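Local coordinates for conserved hypothetical protein (Staphylococcus aureus subsp. aureus, PDB 2AP3), which is of unknown function but folds as a bundle of long helices and belongs to a family of putative cell-wall binding lipoproteins, at residues Leu185-Val188 with Gln189-Lys192. Numbering follows the deposited sequence.
Sequences LNKV and QKEK. Unlike the reference sequence in segment 189-192: Gln189 (reference Gly).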
# COMPACT_ATOMS: atom_id res chain seq x y z
N LEU A 185 -0.29 -8.01 6.40
CA LEU A 185 0.45 -8.74 5.37
C LEU A 185 1.11 -9.95 6.02
O LEU A 185 1.18 -11.02 5.41
CB LEU A 185 1.47 -7.85 4.68
CG LEU A 185 0.94 -6.67 3.85
CD1 LEU A 185 2.09 -5.87 3.22
CD2 LEU A 185 -0.06 -7.17 2.79
N ASN A 186 1.56 -9.78 7.26
CA ASN A 186 2.09 -10.90 8.04
C ASN A 186 1.05 -11.94 8.41
O ASN A 186 1.30 -13.15 8.30
CB ASN A 186 2.83 -10.40 9.28
CG ASN A 186 4.09 -9.64 8.93
OD1 ASN A 186 4.67 -9.84 7.86
ND2 ASN A 186 4.53 -8.77 9.83
N LYS A 187 -0.13 -11.48 8.82
CA LYS A 187 -1.22 -12.39 9.17
C LYS A 187 -1.65 -13.21 7.94
O LYS A 187 -2.03 -14.38 8.08
CB LYS A 187 -2.40 -11.62 9.76
CG LYS A 187 -3.44 -12.50 10.46
CD LYS A 187 -4.61 -11.67 10.95
CE LYS A 187 -5.61 -12.51 11.72
NZ LYS A 187 -6.54 -11.65 12.50
N VAL A 188 -1.59 -12.60 6.76
CA VAL A 188 -1.89 -13.33 5.52
C VAL A 188 -1.00 -14.57 5.40
O VAL A 188 -1.50 -15.67 5.17
CB VAL A 188 -1.82 -12.43 4.25
CG1 VAL A 188 -1.82 -13.26 2.96
CG2 VAL A 188 -3.00 -11.48 4.23
N GLN A 189 0.30 -14.39 5.59
CA GLN A 189 1.20 -15.54 5.56
C GLN A 189 0.93 -16.57 6.67
O GLN A 189 1.02 -17.77 6.42
CB GLN A 189 2.67 -15.14 5.53
CG GLN A 189 3.65 -16.33 5.49
CD GLN A 189 3.33 -17.35 4.40
OE1 GLN A 189 2.89 -18.46 4.68
NE2 GLN A 189 3.56 -16.97 3.14
N LYS A 190 0.59 -16.12 7.88
CA LYS A 190 0.27 -17.08 8.96
C LYS A 190 -0.91 -17.99 8.60
O LYS A 190 -0.88 -19.20 8.87
CB LYS A 190 0.04 -16.38 10.32
CG LYS A 190 -1.39 -15.94 10.60
CD LYS A 190 -1.65 -15.70 12.08
CE LYS A 190 -3.15 -15.65 12.36
NZ LYS A 190 -3.46 -15.49 13.81
N GLU A 191 -1.94 -17.42 7.98
CA GLU A 191 -3.12 -18.19 7.61
C GLU A 191 -2.80 -19.16 6.48
O GLU A 191 -3.35 -20.26 6.43
CB GLU A 191 -4.30 -17.28 7.24
CG GLU A 191 -4.73 -16.31 8.35
CD GLU A 191 -5.26 -17.00 9.61
OE1 GLU A 191 -5.58 -16.28 10.58
OE2 GLU A 191 -5.37 -18.25 9.64
N LYS A 192 -1.89 -18.75 5.60
CA LYS A 192 -1.43 -19.61 4.51
C LYS A 192 -0.71 -20.84 5.03
O LYS A 192 -0.91 -21.94 4.50
CB LYS A 192 -0.51 -18.84 3.56
CG LYS A 192 -1.26 -17.96 2.58
CD LYS A 192 -0.28 -17.15 1.75
CE LYS A 192 -0.99 -16.23 0.79
NZ LYS A 192 -0.04 -15.41 -0.03
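The chains of Lys187 and Lys190 travel together off one flank of helix 157-195. From CB outward, Lys190 follows first the backbone and then the side chain of Lys187. Its CB sits 3.6 Å from Lys187 O. Lys190 CG comes closer still, 3.0 Å from Lys187 O, because chi1 of 89° tucks it back over the helix backbone, flanked by its own N and C. From there the chain is extended: CD passes Lys187 CG, and Lys190 CE packs against Lys187 CG at 3.7 Å. At the tip, Lys190 NZ makes a long salt bridge of 3.9 Å to OE1 of its neighbour Glu191. Lys187 NZ stays 5.1 Å from Lys190 NZ. Glu191, bent at chi2, brings OE1 alongside Lys187 CE; its stronger partner is Gln117 NE2 on helix 109-150, a hydrogen bond that ties the two helices. On another side of the helix, Val188 CG1 lies against Lys192 CE at 3.8 Å, while Val188 also packs on Val121 of helix 109-150. Beneath all this, Glu191 N bonds to Lys187 O at 3.0 Å in the regular i to i+4 pattern. The two lysines thus pair through their methylenes, and the nearby Glu191 carboxylate would be expected to ease the repulsion between their ammonium groups.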